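Local coordinates for protein Non-ribosomal peptide synthetase (Streptomyces halstedii, PDB 3WV4) that belongs to the AMP-binding enzymes of the ANL superfamily and forms part of a multi-domain non-ribosomal peptide synthetase, at residues I287-A292 / S315-P320; V336-G341 / S349-H354; R97-L102 / V121-N126; R144-E149 / L163-I168; T370-L375 / I390-P395. All coordinates share one frame; numbering follows the deposited sequence.

Contact 1 (I287-A292 / S315-P320); sequences IVPSLA and SAAALP
Leu319 swings CG opposite its backbone N (chi1 -160°) while Ile287 tucks CG1 between its own N and carbonyl carbon (chi1 57°), and these two settings bring the ends of both side chains across to the other segment. They cross at about a right angle, Ile287 CD1 reaching Leu319 CD2 at 4.0 Å. The other leucine methyl serves a different neighbour: Leu319 CD1 rests 3.8 Å from Pro289 CA and also touches Ala292 CB. One forked side chain thus covers both Ile287 and the first turn of the helix that follows. Pro289 lays the CG corner of its ring against backbone, 3.4 Å from Ala318 O and 3.5 Å from Ala317 O. Farther along, both methyls of Val288 face the single methyl of Ala316, CG2 being the nearer at 3.7 Å from Ala316 CB.

The contact is carried by van der Waals packing, partly of carbon against carbonyl oxygen; some backbone groups are served locally and others by strand 311-314. Ala316 is the centre of a classic gamma turn, closed by Ala317 N and Ser315 O, and Val288 takes the N-cap position, its O accepting from Ala292 N. Ala317 O is held by Asn314 ND2. The example shows how connections leaving adjacent parallel strands of an alpha/beta sheet pack on each other. Strands 284-287 and 311-314 run alongside, joined by backbone bonds between Ile287 and Thr313; helix 289-300 begins on one side of the contact, and helix 321-330 meets it through Thr323 and Ile324, with Val336 of strand 335-340 against Leu319.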
# COMPACT_ATOMS: atom_id res chain seq x y z
N ILE A 287 10.74 3.89 -4.34
CA ILE A 287 11.88 4.23 -3.49
C ILE A 287 11.51 5.27 -2.43
O ILE A 287 10.44 5.89 -2.48
CB ILE A 287 13.04 4.85 -4.32
CG1 ILE A 287 12.53 6.09 -5.06
CG2 ILE A 287 13.62 3.84 -5.29
CD1 ILE A 287 13.64 6.99 -5.56
N VAL A 288 12.47 5.47 -1.54
CA VAL A 288 12.49 6.49 -0.51
C VAL A 288 13.91 7.10 -0.57
O VAL A 288 14.83 6.44 -1.08
CB VAL A 288 12.19 5.77 0.84
CG1 VAL A 288 12.56 6.58 2.05
CG2 VAL A 288 10.75 5.34 0.90
N PRO A 289 14.09 8.38 -0.14
CA PRO A 289 15.43 8.98 -0.30
C PRO A 289 16.58 8.07 0.12
O PRO A 289 17.60 7.97 -0.61
CB PRO A 289 15.35 10.23 0.56
CG PRO A 289 13.92 10.67 0.37
CD PRO A 289 13.13 9.38 0.36
N SER A 290 16.42 7.41 1.27
CA SER A 290 17.49 6.61 1.83
C SER A 290 17.82 5.45 0.89
O SER A 290 18.97 5.28 0.53
CB SER A 290 17.21 6.17 3.26
OG SER A 290 16.24 5.12 3.26
N LEU A 291 16.82 4.73 0.42
CA LEU A 291 17.04 3.70 -0.61
C LEU A 291 17.62 4.22 -1.94
O LEU A 291 18.44 3.55 -2.58
CB LEU A 291 15.73 2.95 -0.88
CG LEU A 291 15.81 1.71 -1.77
CD1 LEU A 291 16.89 0.76 -1.31
CD2 LEU A 291 14.45 0.98 -1.80
N ALA A 292 17.18 5.39 -2.39
CA ALA A 292 17.74 5.95 -3.64
C ALA A 292 19.27 6.27 -3.56
O ALA A 292 20.03 5.93 -4.48
CB ALA A 292 16.97 7.19 -4.01
N SER A 315 7.53 8.37 -2.73
CA SER A 315 6.60 8.97 -1.80
C SER A 315 7.48 9.27 -0.57
O SER A 315 8.68 9.55 -0.70
CB SER A 315 5.34 8.05 -1.55
OG SER A 315 5.65 6.67 -1.36
N ALA A 316 6.90 9.24 0.62
CA ALA A 316 7.70 9.40 1.84
C ALA A 316 8.25 10.82 2.05
O ALA A 316 7.88 11.44 3.04
CB ALA A 316 8.82 8.37 1.92
N ALA A 317 9.13 11.32 1.17
CA ALA A 317 9.85 12.61 1.43
C ALA A 317 10.66 13.13 0.26
O ALA A 317 11.07 12.38 -0.58
CB ALA A 317 10.78 12.47 2.63
N ALA A 318 10.89 14.42 0.24
CA ALA A 318 11.59 15.09 -0.82
C ALA A 318 12.87 14.38 -1.23
O ALA A 318 13.71 13.99 -0.42
CB ALA A 318 11.92 16.53 -0.38
N LEU A 319 13.00 14.20 -2.53
CA LEU A 319 14.16 13.59 -3.12
C LEU A 319 15.02 14.75 -3.58
O LEU A 319 14.53 15.61 -4.32
CB LEU A 319 13.69 12.74 -4.30
CG LEU A 319 14.62 11.63 -4.81
CD1 LEU A 319 14.94 10.62 -3.72
CD2 LEU A 319 13.92 10.96 -5.98
N PRO A 320 16.27 14.85 -3.10
CA PRO A 320 17.12 16.00 -3.39
C PRO A 320 17.68 15.97 -4.78
O PRO A 320 17.80 14.87 -5.38
CB PRO A 320 18.27 15.88 -2.37
CG PRO A 320 18.28 14.44 -1.97
CD PRO A 320 16.89 13.92 -2.13

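Contact 2 (V336-G341 / S349-H354); sequences VVRMYG and SIMPPH
Tyr340 and Ser349 form the hydrogen-bonded pair of an antiparallel beta hairpin, where the ladder is regular and tightly bonded. Each backbone N donates to the other residue's O, at 2.9 Å for both Tyr340 N to Ser349 O and Ser349 N to Tyr340 O. Met339 and Ile350 make the adjacent non-hydrogen-bonded pair, their side chains side by side, while helix 215-229 covers Ile350. A third bond, Met351 N to Arg338 O, is nearly straight (176° at the hydrogen).

The looser part lies past it, where pairing gives way to Pro352 and Pro353. Val337 CG1 lies 3.4 Å from Met351 O and 4.0 Å from Ile350 CG2, and Val337 CG2 reaches on to Pro353 CG at 3.9 Å. The more solvent-accessible side is that of the partly exposed Arg338, yet its bent chain still packs along Met351: Arg338 NH2 stands 3.3 Å from Met351 CE, and Met351 CG sits over one guanidinium face toward its rim. Ser362 O accepts from Arg338 NH2, and Asp427 holds the hydroxyl of Tyr340. The hydroxyl of Ser349, bonded to Val363 O, also lies in the plane of the Tyr340 ring at its edge, with OG 3.4 Å from Tyr340 CB.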
# COMPACT_ATOMS: atom_id res chain seq x y z
N VAL A 336 11.85 9.70 -12.90
CA VAL A 336 11.92 9.86 -11.46
C VAL A 336 10.75 10.71 -11.04
O VAL A 336 10.66 11.90 -11.37
CB VAL A 336 13.21 10.54 -11.06
CG1 VAL A 336 13.20 10.79 -9.55
CG2 VAL A 336 14.39 9.71 -11.47
N VAL A 337 9.79 10.07 -10.41
CA VAL A 337 8.44 10.58 -10.30
C VAL A 337 8.14 11.05 -8.89
O VAL A 337 8.25 10.25 -7.97
CB VAL A 337 7.43 9.50 -10.71
CG1 VAL A 337 6.03 10.01 -10.49
CG2 VAL A 337 7.67 9.08 -12.16
N ARG A 338 7.77 12.33 -8.75
CA ARG A 338 7.46 12.85 -7.45
C ARG A 338 6.02 12.65 -7.11
O ARG A 338 5.15 12.76 -7.98
CB ARG A 338 7.86 14.33 -7.33
CG ARG A 338 9.39 14.61 -7.37
CD ARG A 338 9.81 15.39 -8.65
NE ARG A 338 9.19 16.68 -8.78
CZ ARG A 338 9.03 17.40 -9.89
NH1 ARG A 338 9.36 16.99 -11.10
NH2 ARG A 338 8.50 18.61 -9.76
N MET A 339 5.75 12.40 -5.84
CA MET A 339 4.40 12.16 -5.35
C MET A 339 4.27 12.74 -3.95
O MET A 339 5.24 12.88 -3.26
CB MET A 339 4.13 10.64 -5.28
CG MET A 339 4.53 9.94 -6.58
SD MET A 339 3.89 8.30 -6.75
CE MET A 339 4.81 7.54 -5.45
N TYR A 340 3.05 13.05 -3.55
CA TYR A 340 2.79 13.50 -2.19
C TYR A 340 1.49 12.91 -1.76
O TYR A 340 0.55 12.76 -2.57
CB TYR A 340 2.75 15.03 -2.14
CG TYR A 340 1.94 15.59 -1.02
CD1 TYR A 340 2.38 15.48 0.34
CD2 TYR A 340 0.75 16.29 -1.27
CE1 TYR A 340 1.63 16.03 1.37
CE2 TYR A 340 -0.01 16.81 -0.23
CZ TYR A 340 0.45 16.71 1.08
OH TYR A 340 -0.33 17.22 2.12
N GLY A 341 1.42 12.50 -0.51
CA GLY A 341 0.21 11.96 0.02
C GLY A 341 0.22 11.82 1.52
O GLY A 341 1.24 12.08 2.16
N SER A 349 -1.19 13.86 -4.67
CA SER A 349 -0.75 14.41 -5.92
C SER A 349 0.36 13.56 -6.47
O SER A 349 1.11 12.89 -5.69
CB SER A 349 -0.22 15.83 -5.77
OG SER A 349 1.01 15.83 -5.00
N ILE A 350 0.44 13.55 -7.79
CA ILE A 350 1.52 12.90 -8.53
C ILE A 350 1.94 13.79 -9.69
O ILE A 350 1.11 14.37 -10.32
CB ILE A 350 1.08 11.51 -9.10
CG1 ILE A 350 0.70 10.58 -7.99
CG2 ILE A 350 2.20 10.93 -9.96
CD1 ILE A 350 0.24 9.20 -8.52
N MET A 351 3.24 13.96 -9.87
CA MET A 351 3.76 14.66 -10.99
C MET A 351 3.78 13.68 -12.12
O MET A 351 4.41 12.62 -12.05
CB MET A 351 5.19 15.11 -10.78
CG MET A 351 5.68 16.04 -11.87
SD MET A 351 4.66 17.58 -12.03
CE MET A 351 5.51 18.73 -11.04
N PRO A 352 3.12 14.04 -13.21
CA PRO A 352 3.13 13.09 -14.31
C PRO A 352 4.54 12.79 -14.83
O PRO A 352 5.30 13.73 -15.02
CB PRO A 352 2.30 13.80 -15.40
CG PRO A 352 1.34 14.63 -14.65
CD PRO A 352 2.08 15.09 -13.38
N PRO A 353 4.86 11.50 -15.13
CA PRO A 353 6.19 11.08 -15.57
C PRO A 353 6.76 11.90 -16.68
O PRO A 353 7.96 12.27 -16.62
CB PRO A 353 5.96 9.64 -16.01
CG PRO A 353 5.00 9.16 -15.04
CD PRO A 353 4.04 10.34 -14.77
N HIS A 354 5.94 12.18 -17.70
CA HIS A 354 6.39 12.98 -18.81
C HIS A 354 6.81 14.39 -18.36
O HIS A 354 7.52 15.07 -19.11
CB HIS A 354 5.37 12.97 -20.03
CG HIS A 354 4.18 13.88 -19.87
ND1 HIS A 354 3.11 13.58 -19.06
CD2 HIS A 354 3.89 15.09 -20.41
CE1 HIS A 354 2.24 14.56 -19.07
NE2 HIS A 354 2.68 15.49 -19.90

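Contact 3 (R97-L102 / V121-N126); sequences RIVVQL and VFVPLN
Strands 97-101 and 121-124 run parallel, Arg97 facing Val121 and Val99 facing Val123, with axes 4.6 Å apart at closest and a signed crossing angle of -30°. They are the two strands of a beta-alpha-beta crossover whose helix is 106-116. The ladder has the parallel pattern: Ile98 and Val100 each both donate and accept, from Ile98 N to Val121 O at 2.9 Å through to Leu125 N and Val100 O at 2.7 Å. CA-H...O contacts fill in between, as at Val99 CA and Val123 O.

Two faces result. On that of Val100 and Phe122 the side chains cross at about a right angle, Val100 CG2 approaching Phe122 CE1 obliquely at 3.7 Å; Val111 of the crossover helix packs on both. On the other face Val99 splits its methyls, CG1 being set opposite the backbone N (chi1 167°), which turns it toward Leu125. The pair Val99 CG1 and Leu125 CD2 stands at 3.5 Å, tighter than normal carbon packing, with helix 131-141 covering the same face. Arg97 contributes its aliphatic part here, CG lying 3.8 Å from both Val121 CB and Val123 CG2, while its guanidinium leads away to Gly95 O and Ala141 O.

Beyond the last backbone bond of the ladder, a side chain adds one more. Gln101 stretches out fully beyond CG, and its NE2 donates to Asn126 O at 3.0 Å; the oxygen lies near the amide plane of the glutamine, whereas the nitrogen stands 37° out of the plane of the Asn126 carbonyl.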
# COMPACT_ATOMS: atom_id res chain seq x y z
N ARG A 97 -11.72 -8.12 12.71
CA ARG A 97 -10.35 -7.83 12.37
C ARG A 97 -9.44 -9.02 12.61
O ARG A 97 -9.68 -9.84 13.52
CB ARG A 97 -9.80 -6.64 13.18
CG ARG A 97 -10.24 -5.23 12.77
CD ARG A 97 -11.69 -4.94 13.08
NE ARG A 97 -11.99 -5.13 14.51
CZ ARG A 97 -13.19 -5.41 14.99
NH1 ARG A 97 -14.22 -5.49 14.18
NH2 ARG A 97 -13.36 -5.58 16.30
N ILE A 98 -8.37 -9.09 11.81
CA ILE A 98 -7.23 -9.94 12.12
C ILE A 98 -5.98 -9.09 12.05
O ILE A 98 -5.81 -8.28 11.14
CB ILE A 98 -7.11 -11.15 11.19
CG1 ILE A 98 -6.81 -10.76 9.74
CG2 ILE A 98 -8.40 -11.95 11.24
CD1 ILE A 98 -6.61 -11.97 8.84
N VAL A 99 -5.12 -9.25 13.04
CA VAL A 99 -3.85 -8.61 13.07
C VAL A 99 -2.77 -9.55 12.58
O VAL A 99 -2.70 -10.71 13.00
CB VAL A 99 -3.47 -8.21 14.51
CG1 VAL A 99 -2.00 -7.85 14.56
CG2 VAL A 99 -4.29 -7.01 14.95
N VAL A 100 -1.90 -9.01 11.74
CA VAL A 100 -1.00 -9.80 10.96
C VAL A 100 0.34 -9.12 11.04
O VAL A 100 0.45 -7.92 10.69
CB VAL A 100 -1.47 -9.84 9.49
CG1 VAL A 100 -0.52 -10.65 8.66
CG2 VAL A 100 -2.87 -10.42 9.40
N GLN A 101 1.34 -9.85 11.53
CA GLN A 101 2.71 -9.34 11.65
C GLN A 101 3.65 -10.26 10.94
O GLN A 101 4.17 -11.22 11.51
CB GLN A 101 3.13 -9.25 13.12
CG GLN A 101 4.46 -8.52 13.30
CD GLN A 101 4.89 -8.43 14.74
OE1 GLN A 101 4.88 -9.43 15.45
NE2 GLN A 101 5.32 -7.25 15.18
N LEU A 102 3.87 -9.95 9.68
CA LEU A 102 4.57 -10.82 8.79
C LEU A 102 5.47 -10.05 7.89
O LEU A 102 5.19 -8.88 7.61
CB LEU A 102 3.56 -11.58 7.90
CG LEU A 102 2.64 -12.59 8.54
CD1 LEU A 102 1.83 -13.22 7.43
CD2 LEU A 102 3.45 -13.66 9.22
N VAL A 121 -11.24 -7.78 8.06
CA VAL A 121 -10.39 -6.63 8.05
C VAL A 121 -8.95 -6.95 8.40
O VAL A 121 -8.66 -7.39 9.50
CB VAL A 121 -10.91 -5.55 9.01
CG1 VAL A 121 -10.12 -4.26 8.81
CG2 VAL A 121 -12.39 -5.30 8.72
N PHE A 122 -8.06 -6.64 7.46
CA PHE A 122 -6.63 -6.87 7.55
C PHE A 122 -5.98 -5.71 8.29
O PHE A 122 -6.16 -4.53 7.90
CB PHE A 122 -6.13 -6.90 6.12
CG PHE A 122 -4.69 -7.29 5.94
CD1 PHE A 122 -4.26 -8.58 6.21
CD2 PHE A 122 -3.77 -6.38 5.40
CE1 PHE A 122 -2.96 -8.95 5.99
CE2 PHE A 122 -2.45 -6.74 5.20
CZ PHE A 122 -2.04 -8.04 5.51
N VAL A 123 -5.22 -6.04 9.35
CA VAL A 123 -4.52 -5.06 10.21
C VAL A 123 -3.06 -5.44 10.27
O VAL A 123 -2.64 -6.17 11.14
CB VAL A 123 -5.08 -5.05 11.64
CG1 VAL A 123 -4.57 -3.84 12.43
CG2 VAL A 123 -6.59 -5.02 11.63
N PRO A 124 -2.27 -5.00 9.29
CA PRO A 124 -0.87 -5.37 9.21
C PRO A 124 0.02 -4.56 10.16
O PRO A 124 -0.19 -3.33 10.27
CB PRO A 124 -0.51 -5.02 7.78
CG PRO A 124 -1.42 -3.87 7.43
CD PRO A 124 -2.67 -4.06 8.22
N LEU A 125 0.98 -5.23 10.80
CA LEU A 125 1.97 -4.61 11.72
C LEU A 125 3.40 -4.94 11.28
O LEU A 125 3.68 -6.05 10.78
CB LEU A 125 1.77 -5.10 13.15
CG LEU A 125 0.73 -4.40 14.03
CD1 LEU A 125 -0.43 -3.81 13.29
CD2 LEU A 125 0.22 -5.26 15.18
N ASN A 126 4.31 -3.98 11.49
CA ASN A 126 5.75 -4.16 11.19
C ASN A 126 6.41 -5.06 12.23
O ASN A 126 6.06 -5.01 13.40
CB ASN A 126 6.54 -2.83 11.08
CG ASN A 126 5.70 -1.62 11.43
OD1 ASN A 126 4.71 -1.37 10.75
ND2 ASN A 126 6.08 -0.85 12.46

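Contact 4 (R144-E149 / L163-I168); sequences RLVIAE and LPVYSI
Tyr166 reaches from Val146 O to Leu145, atom by atom. CB lies 3.9 Å from Val146 O, the oxygen that also accepts the backbone N-H of the same tyrosine at an N-to-O distance of 2.7 Å. With CG set opposite the carbonyl carbon (chi1 -67°), the ring swings back toward Leu145: Tyr166 CD2 stays 3.9 Å from Val146 O, which sits at the ring edge near its plane, and Tyr166 CE2 lies 4.0 Å from Leu145 CD2 and slightly farther from Leu145 CB. The leucine crosses the tyrosine at about a right angle and meets the ring obliquely. Beyond, the ring packs edge-to-face with Trp86 of helix 73-89.

The two strands, 145-148 and 165-167, are joined through helix 151-160 as a parallel beta-alpha-beta unit, with strand 165-167 at the outer edge of its four-stranded sheet within the chain. On the reverse face Ala148 CB touches Val165 CG1 at 4.1 Å, and Leu157 of the connecting helix lies over Val146 and Ala148. Further bonds run from Val146 N to Pro164 O and from Ala148 N to Tyr166 O. Ser167 is the N-cap of helix 168-180; Ile168 N donates to Ala148 O at 2.9 Å, and Ile168 CG2 rests 3.5 Å from Glu149 O.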
# COMPACT_ATOMS: atom_id res chain seq x y z
N ARG A 144 -9.93 -10.75 16.21
CA ARG A 144 -10.42 -12.05 16.55
C ARG A 144 -9.19 -12.93 16.81
O ARG A 144 -9.21 -13.80 17.66
CB ARG A 144 -11.19 -12.50 15.33
CG ARG A 144 -12.08 -13.66 15.48
CD ARG A 144 -13.39 -13.36 16.17
NE ARG A 144 -14.23 -14.55 15.98
CZ ARG A 144 -15.02 -15.06 16.91
NH1 ARG A 144 -15.13 -14.47 18.10
NH2 ARG A 144 -15.71 -16.16 16.65
N LEU A 145 -8.09 -12.65 16.10
CA LEU A 145 -6.88 -13.47 16.17
C LEU A 145 -5.70 -12.75 15.58
O LEU A 145 -5.80 -11.62 15.11
CB LEU A 145 -7.07 -14.81 15.50
CG LEU A 145 -7.49 -14.87 14.03
CD1 LEU A 145 -6.28 -14.72 13.12
CD2 LEU A 145 -8.17 -16.21 13.77
N VAL A 146 -4.55 -13.36 15.75
CA VAL A 146 -3.31 -12.71 15.43
C VAL A 146 -2.44 -13.69 14.70
O VAL A 146 -2.32 -14.86 15.12
CB VAL A 146 -2.56 -12.26 16.70
CG1 VAL A 146 -1.18 -11.71 16.36
CG2 VAL A 146 -3.37 -11.22 17.48
N ILE A 147 -1.81 -13.23 13.63
CA ILE A 147 -0.91 -14.08 12.88
C ILE A 147 0.51 -13.56 12.99
O ILE A 147 0.76 -12.38 12.67
CB ILE A 147 -1.35 -14.18 11.42
CG1 ILE A 147 -2.69 -14.90 11.39
CG2 ILE A 147 -0.31 -14.92 10.60
CD1 ILE A 147 -3.46 -14.71 10.14
N ALA A 148 1.43 -14.44 13.39
CA ALA A 148 2.83 -14.10 13.64
C ALA A 148 3.72 -14.79 12.63
O ALA A 148 3.33 -15.77 11.99
CB ALA A 148 3.23 -14.54 15.05
N GLU A 149 4.96 -14.35 12.59
CA GLU A 149 5.93 -14.81 11.64
C GLU A 149 6.52 -16.21 11.94
O GLU A 149 6.95 -16.89 11.05
CB GLU A 149 7.07 -13.77 11.62
CG GLU A 149 8.25 -14.13 10.74
CD GLU A 149 9.30 -13.05 10.71
OE1 GLU A 149 10.07 -13.03 9.74
OE2 GLU A 149 9.31 -12.21 11.63
N LEU A 163 -5.73 -13.13 23.02
CA LEU A 163 -6.34 -13.69 21.82
C LEU A 163 -5.44 -14.79 21.28
O LEU A 163 -4.22 -14.77 21.52
CB LEU A 163 -6.57 -12.62 20.75
CG LEU A 163 -7.50 -11.49 21.24
CD1 LEU A 163 -7.24 -10.21 20.44
CD2 LEU A 163 -8.98 -11.85 21.27
N PRO A 164 -6.02 -15.73 20.54
CA PRO A 164 -5.25 -16.73 19.80
C PRO A 164 -4.25 -16.15 18.82
O PRO A 164 -4.59 -15.30 18.03
CB PRO A 164 -6.32 -17.53 19.05
CG PRO A 164 -7.59 -17.21 19.72
CD PRO A 164 -7.45 -15.82 20.25
N VAL A 165 -3.01 -16.60 18.92
CA VAL A 165 -1.92 -16.17 18.06
C VAL A 165 -1.50 -17.40 17.26
O VAL A 165 -1.27 -18.45 17.86
CB VAL A 165 -0.69 -15.77 18.91
CG1 VAL A 165 0.44 -15.24 18.03
CG2 VAL A 165 -1.11 -14.76 19.96
N TYR A 166 -1.33 -17.27 15.94
CA TYR A 166 -0.98 -18.42 15.10
C TYR A 166 0.29 -18.15 14.35
O TYR A 166 0.42 -17.11 13.76
CB TYR A 166 -2.06 -18.66 14.11
CG TYR A 166 -3.34 -19.10 14.72
CD1 TYR A 166 -3.60 -20.46 14.97
CD2 TYR A 166 -4.30 -18.18 15.05
CE1 TYR A 166 -4.78 -20.87 15.56
CE2 TYR A 166 -5.52 -18.56 15.63
CZ TYR A 166 -5.76 -19.93 15.88
OH TYR A 166 -6.95 -20.40 16.47
N SER A 167 1.22 -19.09 14.38
CA SER A 167 2.41 -19.05 13.54
C SER A 167 2.04 -19.21 12.07
O SER A 167 1.25 -20.08 11.74
CB SER A 167 3.32 -20.21 13.92
OG SER A 167 4.59 -20.11 13.30
N ILE A 168 2.64 -18.44 11.16
CA ILE A 168 2.29 -18.60 9.75
C ILE A 168 2.64 -20.01 9.20
O ILE A 168 1.94 -20.54 8.39
CB ILE A 168 2.91 -17.50 8.87
CG1 ILE A 168 2.35 -17.58 7.45
CG2 ILE A 168 4.42 -17.62 8.76
CD1 ILE A 168 0.86 -17.34 7.37

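Contact 5 (T370-L375 / I390-P395); sequences TTIEIL and ITVTGP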
# COMPACT_ATOMS: atom_id res chain seq x y z
N THR A 370 -10.02 13.49 -8.31
CA THR A 370 -10.02 14.00 -6.93
C THR A 370 -9.86 15.49 -7.04
O THR A 370 -9.60 15.96 -8.11
CB THR A 370 -8.85 13.39 -6.10
OG1 THR A 370 -7.62 13.93 -6.55
CG2 THR A 370 -8.79 11.90 -6.32
N THR A 371 -10.05 16.23 -5.95
CA THR A 371 -9.89 17.69 -5.98
C THR A 371 -9.01 18.13 -4.83
O THR A 371 -9.21 17.68 -3.71
CB THR A 371 -11.28 18.37 -5.83
OG1 THR A 371 -12.03 18.12 -7.03
CG2 THR A 371 -11.16 19.84 -5.66
N ILE A 372 -8.04 19.00 -5.11
CA ILE A 372 -7.27 19.63 -4.09
C ILE A 372 -7.77 21.09 -3.98
O ILE A 372 -7.77 21.81 -4.98
CB ILE A 372 -5.76 19.72 -4.46
CG1 ILE A 372 -5.06 18.37 -4.62
CG2 ILE A 372 -5.03 20.57 -3.46
CD1 ILE A 372 -5.70 17.36 -3.74
N GLU A 373 -8.15 21.55 -2.79
CA GLU A 373 -8.42 22.99 -2.62
C GLU A 373 -7.62 23.54 -1.48
O GLU A 373 -7.42 22.86 -0.44
CB GLU A 373 -9.88 23.26 -2.31
CG GLU A 373 -10.85 22.91 -3.42
CD GLU A 373 -12.17 22.49 -2.86
OE1 GLU A 373 -12.19 21.56 -1.99
OE2 GLU A 373 -13.19 23.09 -3.23
N ILE A 374 -7.19 24.78 -1.66
CA ILE A 374 -6.42 25.48 -0.65
C ILE A 374 -7.40 26.40 0.13
O ILE A 374 -8.02 27.26 -0.48
CB ILE A 374 -5.34 26.32 -1.32
CG1 ILE A 374 -4.45 25.49 -2.24
CG2 ILE A 374 -4.46 26.98 -0.29
CD1 ILE A 374 -3.74 24.33 -1.58
N LEU A 375 -7.56 26.19 1.44
CA LEU A 375 -8.51 26.98 2.26
C LEU A 375 -7.84 28.00 3.19
O LEU A 375 -6.74 27.74 3.67
CB LEU A 375 -9.34 26.02 3.10
CG LEU A 375 -10.20 25.04 2.29
CD1 LEU A 375 -11.24 24.35 3.16
CD2 LEU A 375 -10.87 25.73 1.10
N ILE A 390 -3.81 22.77 2.70
CA ILE A 390 -4.08 21.79 1.63
C ILE A 390 -5.23 20.92 2.08
O ILE A 390 -5.15 20.24 3.12
CB ILE A 390 -2.82 20.95 1.33
CG1 ILE A 390 -1.76 21.86 0.70
CG2 ILE A 390 -3.14 19.80 0.38
CD1 ILE A 390 -0.37 21.29 0.87
N THR A 391 -6.30 20.93 1.29
CA THR A 391 -7.44 20.09 1.61
C THR A 391 -7.73 19.26 0.37
O THR A 391 -7.33 19.64 -0.72
CB THR A 391 -8.70 20.82 2.11
OG1 THR A 391 -9.40 21.41 1.01
CG2 THR A 391 -8.33 21.86 3.15
N VAL A 392 -8.45 18.16 0.58
CA VAL A 392 -8.66 17.14 -0.43
C VAL A 392 -10.08 16.59 -0.38
O VAL A 392 -10.61 16.30 0.69
CB VAL A 392 -7.72 15.98 -0.16
CG1 VAL A 392 -7.98 14.83 -1.10
CG2 VAL A 392 -6.28 16.46 -0.25
N THR A 393 -10.64 16.37 -1.54
CA THR A 393 -11.95 15.78 -1.65
C THR A 393 -11.95 14.67 -2.73
O THR A 393 -11.34 14.82 -3.76
CB THR A 393 -12.93 16.93 -1.98
OG1 THR A 393 -13.04 17.76 -0.82
CG2 THR A 393 -14.27 16.40 -2.34
N GLY A 394 -12.64 13.57 -2.50
CA GLY A 394 -12.79 12.60 -3.55
C GLY A 394 -12.92 11.18 -3.08
O GLY A 394 -12.97 10.91 -1.87
N PRO A 395 -13.00 10.26 -4.03
CA PRO A 395 -13.37 8.89 -3.74
C PRO A 395 -12.24 8.07 -3.14
O PRO A 395 -12.37 6.87 -3.02
CB PRO A 395 -13.78 8.31 -5.11
CG PRO A 395 -13.95 9.50 -6.01
CD PRO A 395 -12.99 10.53 -5.48
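Glu373 O is gripped twice by one residue: Thr391 N donates to it at 2.8 Å and Thr391 OG1 at 2.9 Å. The hydroxyl can do this because it stands between its own backbone N and carbonyl carbon (chi1 78°), which turns it over the neighbouring strand, where it meets the carbonyl from above its plane. The same torsion leaves the methyl free to pack, and Thr391 CG2 lies 3.8 Å from Leu375 CG. The return bond, Glu373 N to Thr391 O, completes this pair, although its donor stands 42° out of the carbonyl plane.

Thr371 and Thr393 are more regular. Their backbones exchange two bonds, Thr371 N to Thr393 O and Thr393 N to Thr371 O, both with the donor in the carbonyl plane. This is an antiparallel ladder in a mixed sheet, strand 388-393 also pairing with strands 422-425 and 427-431.

The other polar side chains find partners outside the two segments. Glu373 OE1 makes a salt bridge with Arg422 NH1, Thr370 OG1 bonds to Leu367 O, and Thr393 OG1 has a weak bond with Met421 O. On the opposite face the contact is hydrocarbon: Ile372 CD1 meets Val392 CG2 at 3.7 Å and Ile374 CD1 meets Ile390 CG1 at 3.9 Å, each pair lying side by side.

The chemistry is therefore divided mainly by face. Aliphatic residues pack on one; on the other, where the Thr391 methyl on Leu375 forms an apolar patch, the buried threonine hydroxyl spends its proton on a backbone oxygen, and the carboxylate is probably balanced by Arg422 through their salt bridge.

The five contacts sort into two groups. Contacts 3 and 4 are successive parts of one parallel sheet, their centres 9 Å apart, because strands 97-101 and 145-148 are neighbours: probable hydrogen bonds join Val99 O to Ile147 N (2.7 Å) and Gln101 N to Ile147 O (2.8 Å). Contacts 2 and 5 reach another, mixed sheet, and contact 1 lies on the connections leaving two of its strands. Contacts 1 and 2, with centres 12 Å apart, touch where Leu319 CD2 meets Val336 CG1 at 3.6 Å, and contact 2 reaches contact 5 through Tyr340 OH and Ile390 CG2. Contacts 2 and 4 lie on opposite sides of the chain's centre, about 38 Å apart between centres.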